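PDB 1YSQ: DNA-binding transcriptional repressor YiaJ from Escherichia coli, which represses transcription of the yiaKLMNOPQRS operon, which may serve the use of 2,3-diketo-L-gulonate, and is represented here by its IclR-type C-terminal effector-binding domain. Local coordinates for residues 69-74 with 108-113; 84-89 with 102-107. All coordinates share one frame; numbering follows the deposited sequence.

Contact 1: residues 69-74 with 108-113. With PO4 (phosphate ion), chain B.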
ATOM      1  N   MET A  69       0.232   2.596  -0.113  1.00 20.49           N
ATOM      2  CA  MET A  69      -0.866   2.240  -1.024  1.00 19.98           C
ATOM      3  C   MET A  69      -1.556   3.494  -1.600  1.00 20.26           C
ATOM      4  O   MET A  69      -1.843   3.551  -2.806  1.00 20.39           O
ATOM      5  CB  MET A  69      -1.866   1.318  -0.319  1.00 19.40           C
ATOM      6  CG  MET A  69      -1.318  -0.128  -0.047  1.00 18.04           C
ATOM      7  SD  MET A  69      -2.525  -1.287   0.700  1.00  4.88           S
ATOM      8  CE  MET A  69      -2.649  -0.589   2.193  1.00 15.42           C
ATOM      9  N   GLY A  70      -1.789   4.499  -0.749  1.00 20.09           N
ATOM     10  CA  GLY A  70      -2.373   5.767  -1.188  1.00 20.23           C
ATOM     11  C   GLY A  70      -1.513   6.474  -2.237  1.00 20.34           C
ATOM     12  O   GLY A  70      -2.034   7.026  -3.208  1.00 19.75           O
ATOM     13  N   LYS A  71      -0.190   6.439  -2.056  1.00 20.04           N
ATOM     14  CA  LYS A  71       0.721   7.035  -3.036  1.00 20.24           C
ATOM     15  C   LYS A  71       0.656   6.295  -4.374  1.00 20.54           C
ATOM     16  O   LYS A  71       0.706   6.919  -5.442  1.00 20.82           O
ATOM     17  CB  LYS A  71       2.150   7.101  -2.489  1.00 20.09           C
ATOM     18  CG  LYS A  71       2.295   8.147  -1.375  1.00 20.87           C
ATOM     19  CD  LYS A  71       3.772   8.359  -0.970  1.00 19.08           C
ATOM     20  CE  LYS A  71       4.346   7.090  -0.330  1.00 21.29           C
ATOM     21  NZ  LYS A  71       5.748   7.256   0.160  1.00 19.84           N
ATOM     22  N   ILE A  72       0.491   4.975  -4.321  1.00 19.64           N
ATOM     23  CA  ILE A  72       0.279   4.189  -5.546  1.00 19.05           C
ATOM     24  C   ILE A  72      -0.973   4.670  -6.281  1.00 19.23           C
ATOM     25  O   ILE A  72      -0.939   4.900  -7.485  1.00 18.64           O
ATOM     26  CB  ILE A  72       0.193   2.689  -5.198  1.00 18.82           C
ATOM     27  CG1 ILE A  72       1.590   2.163  -4.884  1.00 19.25           C
ATOM     28  CG2 ILE A  72      -0.456   1.861  -6.338  1.00 18.84           C
ATOM     29  CD1 ILE A  72       1.581   0.819  -4.219  1.00 19.94           C
ATOM     30  N   TYR A  73      -2.076   4.850  -5.550  1.00 18.45           N
ATOM     31  CA  TYR A  73      -3.301   5.348  -6.186  1.00 18.69           C
ATOM     32  C   TYR A  73      -3.057   6.682  -6.875  1.00 19.08           C
ATOM     33  O   TYR A  73      -3.455   6.863  -8.013  1.00 18.80           O
ATOM     34  CB  TYR A  73      -4.434   5.478  -5.163  1.00 18.37           C
ATOM     35  CG  TYR A  73      -4.866   4.149  -4.566  1.00 18.68           C
ATOM     36  CD1 TYR A  73      -5.054   3.027  -5.373  1.00 18.19           C
ATOM     37  CD2 TYR A  73      -5.110   4.027  -3.190  1.00 19.23           C
ATOM     38  CE1 TYR A  73      -5.472   1.795  -4.833  1.00 20.50           C
ATOM     39  CE2 TYR A  73      -5.519   2.791  -2.632  1.00 20.17           C
ATOM     40  CZ  TYR A  73      -5.700   1.689  -3.460  1.00 19.88           C
ATOM     41  OH  TYR A  73      -6.118   0.488  -2.923  1.00 19.41           O
ATOM     42  N   MET A  74      -2.388   7.616  -6.195  1.00 19.14           N
ATOM     43  CA  MET A  74      -2.086   8.909  -6.844  1.00 19.20           C
ATOM     44  C   MET A  74      -1.117   8.764  -8.033  1.00 19.27           C
ATOM     45  O   MET A  74      -1.278   9.447  -9.056  1.00 19.82           O
ATOM     46  CB  MET A  74      -1.554   9.938  -5.847  1.00 19.09           C
ATOM     47  CG  MET A  74      -2.655  10.496  -4.895  1.00 20.03           C
ATOM     48  SD  MET A  74      -2.248  12.026  -3.957  1.00  8.59           S
ATOM     49  CE  MET A  74      -0.904  11.503  -3.163  1.00 13.40           C
ATOM     50  N   PHE A 108       5.503  14.920  -6.375  1.00 22.16           N
ATOM     51  CA  PHE A 108       5.515  14.592  -7.803  1.00 22.91           C
ATOM     52  C   PHE A 108       6.744  13.747  -8.163  1.00 23.13           C
ATOM     53  O   PHE A 108       6.652  12.820  -8.972  1.00 23.19           O
ATOM     54  CB  PHE A 108       5.462  15.866  -8.667  1.00 23.48           C
ATOM     55  CG  PHE A 108       4.065  16.318  -8.991  1.00 24.79           C
ATOM     56  CD1 PHE A 108       3.168  15.460  -9.602  1.00 26.20           C
ATOM     57  CD2 PHE A 108       3.646  17.609  -8.671  1.00 28.19           C
ATOM     58  CE1 PHE A 108       1.872  15.884  -9.904  1.00 27.89           C
ATOM     59  CE2 PHE A 108       2.354  18.037  -8.962  1.00 28.69           C
ATOM     60  CZ  PHE A 108       1.471  17.175  -9.586  1.00 27.67           C
ATOM     61  N   ASP A 109       7.886  14.076  -7.559  1.00 23.02           N
ATOM     62  CA  ASP A 109       9.121  13.324  -7.793  1.00 23.84           C
ATOM     63  C   ASP A 109       8.929  11.889  -7.333  1.00 22.80           C
ATOM     64  O   ASP A 109       9.263  10.945  -8.040  1.00 22.46           O
ATOM     65  CB  ASP A 109      10.274  13.953  -7.017  1.00 24.69           C
ATOM     66  CG  ASP A 109      10.844  15.184  -7.701  1.00 30.23           C
ATOM     67  OD1 ASP A 109      10.463  15.480  -8.867  1.00 35.00           O
ATOM     68  OD2 ASP A 109      11.698  15.914  -7.142  1.00 34.21           O
ATOM     69  N   GLU A 110       8.376  11.747  -6.132  1.00 22.06           N
ATOM     70  CA  GLU A 110       8.058  10.437  -5.571  1.00 21.45           C
ATOM     71  C   GLU A 110       7.083   9.669  -6.465  1.00 20.94           C
ATOM     72  O   GLU A 110       7.277   8.484  -6.738  1.00 20.96           O
ATOM     73  CB  GLU A 110       7.445  10.614  -4.175  1.00 22.20           C
ATOM     74  CG  GLU A 110       6.847   9.335  -3.593  1.00 22.90           C
ATOM     75  CD  GLU A 110       7.835   8.536  -2.758  1.00 27.39           C
ATOM     76  OE1 GLU A 110       9.049   8.811  -2.836  1.00 32.04           O
ATOM     77  OE2 GLU A 110       7.404   7.619  -2.013  1.00 25.94           O
ATOM     78  N   LEU A 111       6.029  10.345  -6.906  1.00 20.39           N
ATOM     79  CA  LEU A 111       4.987   9.702  -7.685  1.00 20.38           C
ATOM     80  C   LEU A 111       5.492   9.240  -9.045  1.00 19.93           C
ATOM     81  O   LEU A 111       5.052   8.214  -9.532  1.00 19.75           O
ATOM     82  CB  LEU A 111       3.768  10.621  -7.844  1.00 19.87           C
ATOM     83  CG  LEU A 111       2.949  10.904  -6.577  1.00 20.79           C
ATOM     84  CD1 LEU A 111       1.770  11.809  -6.936  1.00 20.50           C
ATOM     85  CD2 LEU A 111       2.476   9.611  -5.912  1.00 19.46           C
ATOM     86  N   ALA A 112       6.403  10.003  -9.649  1.00 20.12           N
ATOM     87  CA  ALA A 112       7.032   9.570 -10.898  1.00 20.43           C
ATOM     88  C   ALA A 112       7.789   8.251 -10.724  1.00 20.69           C
ATOM     89  O   ALA A 112       7.656   7.367 -11.550  1.00 20.61           O
ATOM     90  CB  ALA A 112       7.948  10.662 -11.441  1.00 20.25           C
ATOM     91  N   HIS A 113       8.569   8.112  -9.643  1.00 20.91           N
ATOM     92  CA  HIS A 113       9.261   6.863  -9.361  1.00 21.45           C
ATOM     93  C   HIS A 113       8.296   5.698  -9.164  1.00 20.47           C
ATOM     94  O   HIS A 113       8.569   4.588  -9.635  1.00 20.44           O
ATOM     95  CB  HIS A 113      10.188   6.964  -8.131  1.00 22.40           C
ATOM     96  CG  HIS A 113      11.323   7.932  -8.292  1.00 27.88           C
ATOM     97  ND1 HIS A 113      12.102   7.995  -9.430  1.00 33.55           N
ATOM     98  CD2 HIS A 113      11.818   8.870  -7.450  1.00 32.49           C
ATOM     99  CE1 HIS A 113      13.022   8.931  -9.283  1.00 33.56           C
ATOM    100  NE2 HIS A 113      12.872   9.479  -8.090  1.00 34.57           N
TER
HETATM  101  P   PO4 B 301       0.280   1.649   3.824  1.00 32.99           P
HETATM  102  O1  PO4 B 301       1.475   2.561   4.157  1.00 29.61           O
HETATM  103  O2  PO4 B 301       0.013   1.577   2.355  1.00 33.75           O
HETATM  104  O3  PO4 B 301       0.467   0.252   4.387  1.00 33.22           O
HETATM  105  O4  PO4 B 301      -0.921   2.285   4.504  1.00 35.04           O

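Contact 2: residues 84-89 with 102-107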
ATOM      1  N   SER A  84      -4.778  19.509  -7.064  1.00 26.55           N
ATOM      2  CA  SER A  84      -6.032  19.879  -6.395  1.00 27.04           C
ATOM      3  C   SER A  84      -6.107  19.279  -4.992  1.00 26.67           C
ATOM      4  O   SER A  84      -6.635  19.901  -4.079  1.00 26.75           O
ATOM      5  CB  SER A  84      -7.265  19.457  -7.213  1.00 27.39           C
ATOM      6  OG  SER A  84      -7.169  19.936  -8.546  1.00 30.27           O
ATOM      7  N   TYR A  85      -5.577  18.067  -4.831  1.00 26.12           N
ATOM      8  CA  TYR A  85      -5.493  17.419  -3.525  1.00 25.64           C
ATOM      9  C   TYR A  85      -4.693  18.289  -2.560  1.00 26.13           C
ATOM     10  O   TYR A  85      -5.136  18.535  -1.444  1.00 26.01           O
ATOM     11  CB  TYR A  85      -4.879  16.014  -3.670  1.00 25.88           C
ATOM     12  CG  TYR A  85      -4.672  15.257  -2.371  1.00 25.13           C
ATOM     13  CD1 TYR A  85      -5.650  14.392  -1.879  1.00 24.21           C
ATOM     14  CD2 TYR A  85      -3.477  15.381  -1.653  1.00 25.93           C
ATOM     15  CE1 TYR A  85      -5.457  13.682  -0.683  1.00 23.70           C
ATOM     16  CE2 TYR A  85      -3.277  14.687  -0.457  1.00 24.24           C
ATOM     17  CZ  TYR A  85      -4.255  13.836   0.015  1.00 25.36           C
ATOM     18  OH  TYR A  85      -4.032  13.142   1.188  1.00 25.10           O
ATOM     19  N   TRP A  86      -3.517  18.751  -2.989  1.00 26.47           N
ATOM     20  CA  TRP A  86      -2.689  19.626  -2.149  1.00 27.35           C
ATOM     21  C   TRP A  86      -3.419  20.927  -1.800  1.00 28.71           C
ATOM     22  O   TRP A  86      -3.337  21.413  -0.670  1.00 29.16           O
ATOM     23  CB  TRP A  86      -1.320  19.922  -2.800  1.00 26.56           C
ATOM     24  CG  TRP A  86      -0.183  19.441  -1.949  1.00 26.35           C
ATOM     25  CD1 TRP A  86       0.632  20.196  -1.154  1.00 26.55           C
ATOM     26  CD2 TRP A  86       0.242  18.083  -1.779  1.00 26.21           C
ATOM     27  NE1 TRP A  86       1.541  19.396  -0.500  1.00 27.00           N
ATOM     28  CE2 TRP A  86       1.330  18.091  -0.870  1.00 26.48           C
ATOM     29  CE3 TRP A  86      -0.178  16.852  -2.322  1.00 26.32           C
ATOM     30  CZ2 TRP A  86       1.997  16.921  -0.479  1.00 26.37           C
ATOM     31  CZ3 TRP A  86       0.487  15.686  -1.929  1.00 24.06           C
ATOM     32  CH2 TRP A  86       1.558  15.730  -1.019  1.00 26.37           C
ATOM     33  N   GLU A  87      -4.141  21.478  -2.770  1.00 29.81           N
ATOM     34  CA  GLU A  87      -4.866  22.732  -2.551  1.00 31.46           C
ATOM     35  C   GLU A  87      -5.968  22.554  -1.507  1.00 31.34           C
ATOM     36  O   GLU A  87      -6.133  23.397  -0.609  1.00 31.75           O
ATOM     37  CB  GLU A  87      -5.434  23.260  -3.868  1.00 32.11           C
ATOM     38  CG  GLU A  87      -4.393  23.959  -4.727  1.00 36.48           C
ATOM     39  CD  GLU A  87      -4.792  24.080  -6.192  1.00 41.47           C
ATOM     40  OE1 GLU A  87      -6.001  24.000  -6.513  1.00 42.90           O
ATOM     41  OE2 GLU A  87      -3.882  24.259  -7.033  1.00 43.52           O
ATOM     42  N   SER A  88      -6.681  21.432  -1.604  1.00 30.87           N
ATOM     43  CA  SER A  88      -7.878  21.172  -0.802  1.00 30.40           C
ATOM     44  C   SER A  88      -7.629  20.408   0.512  1.00 30.62           C
ATOM     45  O   SER A  88      -8.542  20.295   1.327  1.00 29.89           O
ATOM     46  CB  SER A  88      -8.891  20.385  -1.646  1.00 30.21           C
ATOM     47  OG  SER A  88      -8.358  19.103  -1.944  1.00 29.86           O
ATOM     48  N   HIS A  89      -6.423  19.875   0.705  1.00 30.30           N
ATOM     49  CA  HIS A  89      -6.089  19.112   1.920  1.00 31.45           C
ATOM     50  C   HIS A  89      -4.972  19.769   2.741  1.00 32.81           C
ATOM     51  O   HIS A  89      -4.239  19.091   3.479  1.00 32.42           O
ATOM     52  CB  HIS A  89      -5.723  17.645   1.585  1.00 30.58           C
ATOM     53  CG  HIS A  89      -6.868  16.842   1.049  1.00 29.82           C
ATOM     54  ND1 HIS A  89      -7.394  17.038  -0.211  1.00 30.48           N
ATOM     55  CD2 HIS A  89      -7.589  15.839   1.603  1.00 28.35           C
ATOM     56  CE1 HIS A  89      -8.398  16.201  -0.406  1.00 31.27           C
ATOM     57  NE2 HIS A  89      -8.536  15.461   0.679  1.00 30.67           N
ATOM     58  N   THR A 102       5.358  16.380   2.533  1.00 28.33           N
ATOM     59  CA  THR A 102       4.384  17.464   2.713  1.00 28.99           C
ATOM     60  C   THR A 102       4.412  18.538   1.619  1.00 29.58           C
ATOM     61  O   THR A 102       3.502  19.376   1.560  1.00 29.07           O
ATOM     62  CB  THR A 102       4.540  18.147   4.096  1.00 29.01           C
ATOM     63  OG1 THR A 102       5.874  18.650   4.244  1.00 28.68           O
ATOM     64  CG2 THR A 102       4.395  17.131   5.226  1.00 29.51           C
ATOM     65  N   GLU A 103       5.444  18.506   0.772  1.00 30.06           N
ATOM     66  CA  GLU A 103       5.620  19.468  -0.310  1.00 30.90           C
ATOM     67  C   GLU A 103       5.254  18.846  -1.651  1.00 30.31           C
ATOM     68  O   GLU A 103       5.674  17.723  -1.969  1.00 29.99           O
ATOM     69  CB  GLU A 103       7.070  19.983  -0.360  1.00 31.59           C
ATOM     70  CG  GLU A 103       7.627  20.432   0.985  1.00 35.93           C
ATOM     71  CD  GLU A 103       9.122  20.761   0.931  1.00 43.22           C
ATOM     72  OE1 GLU A 103       9.912  20.000   0.295  1.00 46.43           O
ATOM     73  OE2 GLU A 103       9.516  21.792   1.531  1.00 45.00           O
ATOM     74  N   LEU A 104       4.478  19.586  -2.437  1.00 29.65           N
ATOM     75  CA  LEU A 104       4.008  19.101  -3.736  1.00 29.04           C
ATOM     76  C   LEU A 104       5.106  18.683  -4.732  1.00 28.26           C
ATOM     77  O   LEU A 104       4.988  17.623  -5.367  1.00 28.15           O
ATOM     78  CB  LEU A 104       3.048  20.118  -4.368  1.00 29.31           C
ATOM     79  CG  LEU A 104       2.311  19.711  -5.644  1.00 29.52           C
ATOM     80  CD1 LEU A 104       1.580  18.367  -5.437  1.00 28.58           C
ATOM     81  CD2 LEU A 104       1.345  20.810  -6.063  1.00 29.02           C
ATOM     82  N   PRO A 105       6.145  19.504  -4.927  1.00 28.04           N
ATOM     83  CA  PRO A 105       7.219  19.112  -5.856  1.00 27.14           C
ATOM     84  C   PRO A 105       7.864  17.782  -5.458  1.00 26.26           C
ATOM     85  O   PRO A 105       8.064  16.943  -6.330  1.00 25.01           O
ATOM     86  CB  PRO A 105       8.207  20.279  -5.768  1.00 27.57           C
ATOM     87  CG  PRO A 105       7.324  21.456  -5.358  1.00 28.42           C
ATOM     88  CD  PRO A 105       6.366  20.862  -4.374  1.00 27.55           C
ATOM     89  N   ALA A 106       8.171  17.616  -4.170  1.00 25.52           N
ATOM     90  CA  ALA A 106       8.699  16.366  -3.637  1.00 24.56           C
ATOM     91  C   ALA A 106       7.739  15.206  -3.892  1.00 23.88           C
ATOM     92  O   ALA A 106       8.180  14.109  -4.235  1.00 23.71           O
ATOM     93  CB  ALA A 106       8.999  16.498  -2.142  1.00 24.86           C
ATOM     94  N   MET A 107       6.433  15.448  -3.744  1.00 22.98           N
ATOM     95  CA  MET A 107       5.471  14.380  -3.991  1.00 22.18           C
ATOM     96  C   MET A 107       5.457  13.951  -5.465  1.00 22.26           C
ATOM     97  O   MET A 107       5.426  12.750  -5.769  1.00 21.38           O
ATOM     98  CB  MET A 107       4.056  14.733  -3.522  1.00 21.82           C
ATOM     99  CG  MET A 107       3.048  13.557  -3.724  1.00 19.46           C
ATOM    100  SD  MET A 107       3.439  11.928  -2.971  1.00  7.25           S
ATOM    101  CE  MET A 107       2.897  12.256  -1.318  1.00 19.90           C
TER

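Contact 1: residues 69-74 with 108-113
Leu111, Lys71 and Glu110 bury the most surface where helix 68-75 meets helix 104-117. The axes of the short segments cross at -84°, nearly perpendicular, and come within 9.4 Å at their closest, so the gap is filled by a few side chains. Leu111 does most of the filling. Its fork reaches across to the last turn of 69-74: Leu111 CD2 lies 3.3 Å from the backbone O of Lys71, while CD1 packs 4.0 Å from CB of Met74. A branched aliphatic end suits this place, because one methyl can meet the helix backbone while both reach the same neighbouring CB.

Beside this apolar spot, Lys71 and Glu110 close the interface with a salt bridge. The lysine chain runs extended until it bends at its third torsion (chi3 -66°), which carries Lys71 NZ to within 2.8 Å of Glu110 OE2. Glu110 comes in across the lysine at about a right angle; its first torsion (chi1 170°) turns CG away from the backbone N, and the chain bends at the next bond. NZ meets OE2 on the anti side of the carboxylate and well out of its plane. Lysine is apt here because its ammonium can hold several acceptors while its methylenes lie in the apolar layer: NZ also donates to the backbone O of Met121 and pairs with Glu125, so the positive charge of this buried lysine is probably balanced by two carboxylates and a carbonyl.

At the start of the segment, Met69 N gives a nearly straight 2.7 Å hydrogen bond to O2 of a phosphate, probably from the crystallisation liquor; Ala68 N, Ser67 OG and Ser149 OG also bond to it. An anion held by backbone N-H groups at a helix N-terminus is a classic anion site, here within the GAF-like effector domain of an IclR regulator.

Contact 2: residues 84-89 with 102-107
The backbones of 84-89 and 102-107 come nearest at Trp86 and Leu104, whose CA atoms lie 6.9 Å apart, where the end of helix 79-88 faces the start of helix 104-117. Trp86 spans this gap and touches every residue that carries the contact. At the ring edge, Trp86 NE1 donates a 2.8 Å hydrogen bond to the backbone O of Thr102; the oxygen lies in the indole plane, but the donor stands above the carbonyl plane and the N-H...O angle is 151°. Leu104 covers one face, its CB 4.0 Å from the centroid of the Trp86 five-membered ring in a CH-pi contact, almost on the ring normal. With CG anti to the backbone N (chi1 -172°), Leu104 also brings CD1 to 3.9 Å from Trp86 CE3. Met107 meets the far end of the indole, Met107 CB 3.7 Å from Trp86 CH2, and its bent chain returns the CE methyl to that same carbon. Methionine suits this place because its flexible thioether can fold against the end of a rigid ring system. Were Trp86 replaced by alanine, Thr102 O would probably lose this donor and a gap would open between helix 79-88 and the side chains of Leu104 and Met107. Tryptophan thus unites two chemistries: its broad apolar surface fills the space between the helices, while its one polar atom satisfies a carbonyl just before the helix N-cap, Glu103.

Overall arrangement
Contacts 1 and 2 share helix 104-117, whose first turn and the residues just before it meet 84-89 and whose next turn, with Glu110 and Leu111, meets 69-74. Helices 68-75 and 79-88 are consecutive, so contact 2 is nested inside the chain loop that contact 1 closes, and the two centres lie about 12 Å apart. Methionines join them: Met107 CE of contact 2 is 4.0 Å from Lys71 CD and 4.3 Å from Met74 CE, and Met74 SD comes 4.3 Å from Tyr85 CD2. The centre of contact 1 lies about 11 Å from the centre of the chain, that of contact 2 about 19 Å; helix 68-75 presents Met69 to both the phosphate and the antiparallel sheet, and contact 2 extends the helical layer outward.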